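Local coordinates for ZmpA Glycopeptidase (Clostridium perfringens, PDB 6XSX), which probably cleaves glycosylated proteins as a glycopeptidase, this chain being the M60 metalloprotease catalytic module of a much longer, multidomain protein, at residues E109-T114 with L244-N249; L175-D180 with N189-Y194; D401-F406 with E419-Y424. All coordinates share one frame; numbering follows the deposited sequence.

Contacts 1 and 2 lie on the same side of the chain's centre, about 14 Å apart centre to centre, and touch through Leu244 against Asn189 and Thr191. Both involve the large mixed sheet, which holds strands 179-182, 186-190 and 240-244. Contact 2 is buried and joins the two strands of a β-hairpin by backbone bonds, with a carboxylate at a helix start. Contact 1, only partly buried, joins two loops through a tryptophan face, with a charged pair and a water beside it. Contact 3 is far away on the opposite side of the chain's centre, in the helical part; it too is partly buried, but small and polar, with hydroxyls and one carboxylate linking two short helices.

Contact 1: E109-T114 with L244-N249; sequences ELRPGT and LKWLDN
The indole of Trp246 is overlapped on one face by the carbonyl oxygen of Leu110, the CA of Arg111 and the ring of Pro112. Arg111 CA sits 3.8 Å from the centroid of the five-membered ring, and Pro112 CD 4.0 Å from that of the six-membered ring; both are CH-pi contacts over the face. On the same face Leu110 O approaches Trp246 CZ3 to 3.4 Å, whereas Glu109 O meets the ring at its edge. The Pro112 and Trp246 side chains cross at about a right angle.

Arg111 then runs on past the indole. With CG anti to the backbone N (chi1 -173°) and a bend at chi3, its chain carries the guanidinium over Trp246 CB, while NH1 lies 3.5 Å from Trp246 CD1. The two planes are 69° apart, so the arginine adjoins the indole without stacking flat on it. At the guanidinium edge, in plane, Arg111 NH1 makes a long salt bridge of 3.4 Å to Asp248 OD1. Water 1 closes a second path, accepting from Arg111 NH1 at 2.8 Å and donating to Asp248 OD2. Stronger polar partners flank the pair: Asp82 binds Arg111 NE, and Asn263 serves both Arg111 NH1 and Asp248 OD1.

In the type II β-turn from Arg111 to Thr114, the weak backbone bond from Thr114 N to Arg111 O is reinforced by Thr114 OG1, which donates to Arg111 O at 2.6 Å. The contact joins the loop before strand 117-123 to the one after strand 240-244, at the large mixed sheet of this M60 peptidase module. Its chemistry divides in two: an apolar indole face fitted to a backbone, and a buried arginine whose positive charge is probably balanced mainly by Asp82, with Asp248 as a weaker, partly water-mediated counterion.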
# COMPACT_ATOMS: atom_id res chain seq x y z
N GLU A 109 21.55 10.04 14.90
CA GLU A 109 20.33 9.49 14.34
C GLU A 109 19.69 10.44 13.32
O GLU A 109 18.74 10.05 12.65
CB GLU A 109 19.31 9.20 15.45
CG GLU A 109 19.58 7.87 16.13
CD GLU A 109 18.80 7.56 17.39
OE1 GLU A 109 17.71 8.16 17.60
OE2 GLU A 109 19.28 6.69 18.15
N LEU A 110 20.19 11.68 13.23
CA LEU A 110 19.49 12.73 12.51
C LEU A 110 20.22 13.06 11.21
O LEU A 110 21.45 12.97 11.16
CB LEU A 110 19.41 13.98 13.38
CG LEU A 110 18.81 13.81 14.78
CD1 LEU A 110 18.61 15.17 15.42
CD2 LEU A 110 17.50 13.03 14.75
N ARG A 111 19.48 13.48 10.18
CA ARG A 111 20.14 13.94 8.97
C ARG A 111 21.12 15.03 9.36
O ARG A 111 20.79 15.90 10.16
CB ARG A 111 19.16 14.47 7.92
CG ARG A 111 19.80 14.79 6.58
CD ARG A 111 18.85 15.37 5.55
NE ARG A 111 17.54 14.70 5.55
CZ ARG A 111 17.24 13.62 4.84
NH1 ARG A 111 18.15 13.06 4.06
NH2 ARG A 111 16.02 13.10 4.90
N PRO A 112 22.37 15.00 8.86
CA PRO A 112 23.35 16.03 9.20
C PRO A 112 22.76 17.43 9.00
O PRO A 112 22.14 17.71 7.98
CB PRO A 112 24.50 15.70 8.24
CG PRO A 112 24.42 14.18 8.11
CD PRO A 112 22.94 13.94 8.00
N GLY A 113 22.93 18.27 10.03
CA GLY A 113 22.53 19.67 9.99
C GLY A 113 21.11 19.90 10.51
O GLY A 113 20.55 20.98 10.32
N THR A 114 20.50 18.88 11.12
CA THR A 114 19.15 19.05 11.63
C THR A 114 19.23 19.58 13.05
O THR A 114 19.96 19.04 13.88
CB THR A 114 18.36 17.74 11.60
OG1 THR A 114 18.57 17.15 10.32
CG2 THR A 114 16.87 17.92 11.85
N LEU A 244 9.07 12.50 6.86
CA LEU A 244 10.42 12.64 6.37
C LEU A 244 11.34 11.85 7.30
O LEU A 244 11.25 11.98 8.52
CB LEU A 244 10.76 14.13 6.39
CG LEU A 244 12.20 14.51 6.05
CD1 LEU A 244 12.55 14.05 4.64
CD2 LEU A 244 12.39 16.02 6.19
N LYS A 245 12.22 11.05 6.70
CA LYS A 245 13.23 10.32 7.47
C LYS A 245 14.56 10.41 6.73
O LYS A 245 14.60 10.62 5.52
CB LYS A 245 12.83 8.85 7.61
CG LYS A 245 11.66 8.55 8.53
CD LYS A 245 11.57 7.06 8.82
CE LYS A 245 10.28 6.68 9.51
NZ LYS A 245 10.31 5.25 9.89
N TRP A 246 15.64 10.21 7.48
CA TRP A 246 16.97 10.21 6.88
C TRP A 246 17.28 8.78 6.42
O TRP A 246 17.64 7.94 7.24
CB TRP A 246 17.98 10.74 7.90
CG TRP A 246 19.41 10.69 7.46
CD1 TRP A 246 19.90 10.98 6.21
CD2 TRP A 246 20.56 10.40 8.28
NE1 TRP A 246 21.27 10.85 6.20
CE2 TRP A 246 21.70 10.51 7.45
CE3 TRP A 246 20.74 10.06 9.63
CZ2 TRP A 246 22.99 10.27 7.93
CZ3 TRP A 246 22.01 9.82 10.10
CH2 TRP A 246 23.13 9.93 9.26
N LEU A 247 17.10 8.51 5.12
CA LEU A 247 17.14 7.13 4.67
C LEU A 247 18.30 6.89 3.71
O LEU A 247 18.34 5.86 3.05
CB LEU A 247 15.80 6.78 4.01
CG LEU A 247 14.57 6.94 4.90
CD1 LEU A 247 13.30 6.50 4.16
CD2 LEU A 247 14.74 6.14 6.18
N ASP A 248 19.25 7.84 3.68
CA ASP A 248 20.31 7.85 2.67
C ASP A 248 21.00 6.50 2.60
O ASP A 248 21.31 6.03 1.50
CB ASP A 248 21.33 8.96 2.93
CG ASP A 248 20.80 10.35 2.62
OD1 ASP A 248 19.60 10.48 2.30
OD2 ASP A 248 21.61 11.30 2.68
N ASN A 249 21.25 5.88 3.76
CA ASN A 249 22.04 4.67 3.88
C ASN A 249 21.14 3.43 3.80
O ASN A 249 21.61 2.36 3.43
CB ASN A 249 22.91 4.66 5.15
CG ASN A 249 23.80 5.88 5.30
OD1 ASN A 249 24.42 6.34 4.34
ND2 ASN A 249 23.89 6.40 6.51
O HOH W 1 20.71 13.71 3.17

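Contact 2: L175-D180 with N189-Y194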
# COMPACT_ATOMS: atom_id res chain seq x y z
N LEU A 175 15.01 26.34 15.62
CA LEU A 175 13.62 25.89 15.50
C LEU A 175 13.54 24.71 14.52
O LEU A 175 14.34 24.63 13.60
CB LEU A 175 12.75 27.04 14.98
CG LEU A 175 12.40 28.13 15.99
CD1 LEU A 175 11.72 29.30 15.29
CD2 LEU A 175 11.50 27.59 17.10
N PRO A 176 12.54 23.80 14.63
CA PRO A 176 12.41 22.70 13.67
C PRO A 176 11.86 23.21 12.33
O PRO A 176 10.94 24.02 12.30
CB PRO A 176 11.38 21.78 14.34
CG PRO A 176 10.49 22.75 15.09
CD PRO A 176 11.45 23.81 15.63
N ASP A 177 12.45 22.73 11.23
CA ASP A 177 11.94 22.98 9.89
C ASP A 177 10.84 21.96 9.62
O ASP A 177 11.13 20.83 9.24
CB ASP A 177 13.07 22.91 8.85
CG ASP A 177 12.68 23.40 7.45
OD1 ASP A 177 11.49 23.70 7.23
OD2 ASP A 177 13.58 23.47 6.58
N VAL A 178 9.58 22.35 9.83
CA VAL A 178 8.49 21.38 9.84
C VAL A 178 7.19 22.01 9.35
O VAL A 178 6.87 23.13 9.74
CB VAL A 178 8.28 20.76 11.24
CG1 VAL A 178 7.99 21.80 12.31
CG2 VAL A 178 7.18 19.71 11.24
N PHE A 179 6.43 21.22 8.56
CA PHE A 179 5.04 21.50 8.23
C PHE A 179 4.24 20.20 8.26
O PHE A 179 4.67 19.20 7.67
CB PHE A 179 4.93 22.17 6.86
CG PHE A 179 3.52 22.36 6.37
CD1 PHE A 179 2.71 23.37 6.90
CD2 PHE A 179 2.99 21.54 5.39
CE1 PHE A 179 1.41 23.54 6.45
CE2 PHE A 179 1.68 21.70 4.96
CZ PHE A 179 0.90 22.71 5.48
N ASP A 180 3.08 20.22 8.93
CA ASP A 180 2.25 19.02 9.05
C ASP A 180 0.90 19.24 8.36
O ASP A 180 0.30 20.30 8.53
CB ASP A 180 1.99 18.62 10.50
CG ASP A 180 3.14 17.89 11.19
OD1 ASP A 180 4.01 17.36 10.47
OD2 ASP A 180 3.16 17.85 12.43
N ASN A 189 4.08 14.67 7.28
CA ASN A 189 5.09 15.44 7.99
C ASN A 189 6.28 15.66 7.07
O ASN A 189 6.94 14.69 6.68
CB ASN A 189 5.51 14.70 9.27
CG ASN A 189 6.75 15.27 9.93
OD1 ASN A 189 7.86 14.79 9.70
ND2 ASN A 189 6.55 16.29 10.76
N VAL A 190 6.55 16.94 6.74
CA VAL A 190 7.64 17.35 5.86
C VAL A 190 8.28 18.61 6.45
O VAL A 190 7.89 19.05 7.53
CB VAL A 190 7.13 17.65 4.43
CG1 VAL A 190 6.68 16.41 3.68
CG2 VAL A 190 6.04 18.72 4.43
N THR A 191 9.26 19.19 5.74
CA THR A 191 9.84 20.47 6.18
C THR A 191 8.96 21.62 5.70
O THR A 191 8.30 21.52 4.66
CB THR A 191 11.26 20.71 5.65
OG1 THR A 191 11.26 20.87 4.23
CG2 THR A 191 12.27 19.65 6.06
N ALA A 192 9.02 22.74 6.44
CA ALA A 192 8.28 23.95 6.09
C ALA A 192 8.83 24.58 4.81
O ALA A 192 8.07 25.05 3.97
CB ALA A 192 8.31 24.92 7.25
N THR A 193 10.17 24.57 4.68
CA THR A 193 10.85 25.21 3.57
C THR A 193 10.48 24.52 2.26
O THR A 193 10.21 25.19 1.26
CB THR A 193 12.37 25.29 3.80
OG1 THR A 193 12.81 23.95 4.03
CG2 THR A 193 12.75 26.14 4.99
N TYR A 194 10.46 23.18 2.28
CA TYR A 194 10.08 22.42 1.10
C TYR A 194 8.59 22.60 0.81
O TYR A 194 8.21 22.85 -0.34
CB TYR A 194 10.47 20.95 1.25
CG TYR A 194 10.26 20.15 -0.00
CD1 TYR A 194 8.97 19.83 -0.43
CD2 TYR A 194 11.33 19.73 -0.77
CE1 TYR A 194 8.77 19.11 -1.60
CE2 TYR A 194 11.13 19.00 -1.93
CZ TYR A 194 9.85 18.69 -2.35
OH TYR A 194 9.64 17.98 -3.50
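The Asp177 and Thr193 side chains cross at about a right angle, and the carboxylate holds this one threonine with both oxygens. Asp177 OD1 accepts from Thr193 N at 3.0 Å and Asp177 OD2 from Thr193 OG1 at 2.7 Å, each by its syn lone pair. A weak bond from Ala192 N also reaches Asp177 OD1. Having CG anti to the backbone N (chi1 -170°) extends the carboxylate to the start of helix 192-202, where the helix dipole would probably help stabilise its negative charge. Thr191, obliquely set against Asp177, is the N-cap: its OG1 accepts from Tyr194 N and is further bonded to Gln267. Thr191 CB packs 3.4 Å from Asp177 OD1.

Next to this helix start the two segments pair as the β-hairpin of strands 179-182 and 186-190 in the large mixed sheet. Phe179 and Val190 form an antiparallel hydrogen-bonded pair, with Phe179 N to Val190 O at 2.8 Å and Val190 N to Phe179 O at 3.1 Å. Val190 CG2 meets the edge of the phenylalanine ring loosely, and Phe179 itself packs on Val158 of helix 155-171.

The next pair, Asp180 and Asn189, is non-hydrogen-bonded, and both side chains lie on the other face of the sheet. Their carboxylate and amide planes are 54° apart, yet Asp180 OD1 lies near the amide plane and takes Asn189 ND2 on its syn lone pair at 2.8 Å. The hydroxyls of Tyr145 and Tyr121 bind Asp180 OD2, while Val178 CG2 rests 3.5 Å from Asn189 ND2.

Contact 3: D401-F406 with E419-Y424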
# COMPACT_ATOMS: atom_id res chain seq x y z
N ASP A 401 -12.02 -24.96 -7.91
CA ASP A 401 -10.87 -25.77 -7.55
C ASP A 401 -9.62 -25.14 -8.18
O ASP A 401 -9.34 -25.36 -9.35
CB ASP A 401 -11.08 -27.24 -7.93
CG ASP A 401 -9.90 -28.12 -7.56
OD1 ASP A 401 -8.91 -27.59 -7.02
OD2 ASP A 401 -9.97 -29.31 -7.84
N LEU A 402 -8.88 -24.38 -7.37
CA LEU A 402 -7.77 -23.59 -7.88
C LEU A 402 -6.43 -24.30 -7.69
O LEU A 402 -5.38 -23.67 -7.82
CB LEU A 402 -7.78 -22.21 -7.22
CG LEU A 402 -8.99 -21.35 -7.60
CD1 LEU A 402 -8.93 -20.01 -6.89
CD2 LEU A 402 -9.06 -21.16 -9.11
N SER A 403 -6.46 -25.62 -7.42
CA SER A 403 -5.23 -26.37 -7.21
C SER A 403 -4.33 -26.31 -8.45
O SER A 403 -3.13 -26.03 -8.33
CB SER A 403 -5.49 -27.80 -6.77
OG SER A 403 -5.83 -27.83 -5.38
N GLU A 404 -4.92 -26.56 -9.63
CA GLU A 404 -4.18 -26.55 -10.88
C GLU A 404 -3.55 -25.18 -11.13
O GLU A 404 -2.37 -25.09 -11.50
CB GLU A 404 -5.07 -27.02 -12.04
CG GLU A 404 -4.40 -26.86 -13.40
CD GLU A 404 -5.20 -27.39 -14.57
OE1 GLU A 404 -4.67 -27.34 -15.70
OE2 GLU A 404 -6.34 -27.84 -14.35
N HIS A 405 -4.34 -24.11 -10.92
CA HIS A 405 -3.89 -22.73 -11.09
C HIS A 405 -2.57 -22.50 -10.35
O HIS A 405 -1.60 -22.01 -10.93
CB HIS A 405 -5.00 -21.76 -10.62
CG HIS A 405 -4.60 -20.32 -10.69
ND1 HIS A 405 -4.56 -19.61 -11.88
CD2 HIS A 405 -4.24 -19.45 -9.72
CE1 HIS A 405 -4.17 -18.37 -11.63
NE2 HIS A 405 -3.98 -18.24 -10.31
N PHE A 406 -2.54 -22.87 -9.07
CA PHE A 406 -1.38 -22.63 -8.24
C PHE A 406 -0.24 -23.59 -8.59
O PHE A 406 0.92 -23.17 -8.63
CB PHE A 406 -1.76 -22.67 -6.76
CG PHE A 406 -2.44 -21.42 -6.25
CD1 PHE A 406 -1.70 -20.30 -5.88
CD2 PHE A 406 -3.82 -21.36 -6.11
CE1 PHE A 406 -2.33 -19.16 -5.40
CE2 PHE A 406 -4.45 -20.23 -5.62
CZ PHE A 406 -3.70 -19.12 -5.26
N GLU A 419 -7.74 -32.63 -2.26
CA GLU A 419 -8.96 -33.24 -1.76
C GLU A 419 -9.92 -32.13 -1.30
O GLU A 419 -11.08 -32.13 -1.70
CB GLU A 419 -8.68 -34.24 -0.64
CG GLU A 419 -7.94 -35.49 -1.09
CD GLU A 419 -7.53 -36.42 0.04
OE1 GLU A 419 -6.92 -37.46 -0.26
OE2 GLU A 419 -7.82 -36.10 1.22
N TYR A 420 -9.40 -31.20 -0.48
CA TYR A 420 -10.19 -30.10 0.05
C TYR A 420 -10.83 -29.31 -1.09
O TYR A 420 -12.03 -29.05 -1.06
CB TYR A 420 -9.34 -29.19 0.94
CG TYR A 420 -10.05 -28.00 1.55
CD1 TYR A 420 -10.63 -28.08 2.81
CD2 TYR A 420 -10.13 -26.78 0.88
CE1 TYR A 420 -11.27 -26.99 3.38
CE2 TYR A 420 -10.77 -25.69 1.44
CZ TYR A 420 -11.35 -25.78 2.69
OH TYR A 420 -11.98 -24.70 3.25
N THR A 421 -10.02 -28.93 -2.08
CA THR A 421 -10.45 -27.98 -3.10
C THR A 421 -11.32 -28.67 -4.15
O THR A 421 -12.07 -28.00 -4.86
CB THR A 421 -9.26 -27.27 -3.76
OG1 THR A 421 -8.51 -28.22 -4.51
CG2 THR A 421 -8.35 -26.56 -2.77
N SER A 422 -11.22 -30.00 -4.22
CA SER A 422 -11.91 -30.79 -5.22
C SER A 422 -13.42 -30.83 -4.93
O SER A 422 -14.18 -31.40 -5.72
CB SER A 422 -11.33 -32.17 -5.36
OG SER A 422 -11.80 -33.02 -4.33
N LYS A 423 -13.84 -30.21 -3.83
CA LYS A 423 -15.25 -30.03 -3.54
C LYS A 423 -15.88 -29.00 -4.48
O LYS A 423 -17.10 -28.89 -4.54
CB LYS A 423 -15.50 -29.66 -2.07
CG LYS A 423 -15.21 -28.22 -1.67
CD LYS A 423 -15.81 -27.82 -0.33
CE LYS A 423 -15.27 -28.63 0.83
NZ LYS A 423 -13.97 -28.11 1.33
N TYR A 424 -15.04 -28.23 -5.20
CA TYR A 424 -15.54 -27.26 -6.16
C TYR A 424 -15.20 -27.70 -7.59
O TYR A 424 -14.24 -28.43 -7.81
CB TYR A 424 -14.93 -25.88 -5.92
CG TYR A 424 -15.11 -25.36 -4.52
CD1 TYR A 424 -16.38 -25.06 -4.04
CD2 TYR A 424 -14.03 -25.19 -3.68
CE1 TYR A 424 -16.56 -24.60 -2.75
CE2 TYR A 424 -14.19 -24.72 -2.38
CZ TYR A 424 -15.47 -24.42 -1.92
OH TYR A 424 -15.65 -23.96 -0.65
O HOH W 2 -12.64 -30.39 -8.79
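Thr421 OG1 donates to Asp401 OD1 at 2.6 Å and accepts from Ser403 OG at 2.8 Å, so one hydroxyl joins a carboxylate to a second hydroxyl. The threonine oxygen approaches from above the carboxylate plane, 58° out of it, its side chain at about a right angle to that of Asp401. From the opposite face Ser403 N reaches Asp401 OD1 at 3.2 Å, which makes an Asx turn. Asp401 OD1 is therefore gripped from both faces, and the turn ties its position to the start of helix 403-408, whose N-cap is Leu402.

Thr421 OG1 stands between its own backbone N and carbonyl carbon (chi1 67°), a rotation that presents it to both partners at once. Next outward, water 2 donates to Asp401 OD2 at 3.0 Å and to Tyr424 O at 2.7 Å, so the other carboxylate oxygen is linked to the type I β-turn of Thr421 to Tyr424. A backbone bond between Asp401 and Pro425 continues the attachment just past that turn.

Asp396 of helix 383-398 receives the hydroxyls of Tyr420 and Tyr424, and Ser395 of the same helix binds Leu402 N. The contact thus joins the first turn of helix 403-408 to the end of helix 415-421, both resting against helix 383-398.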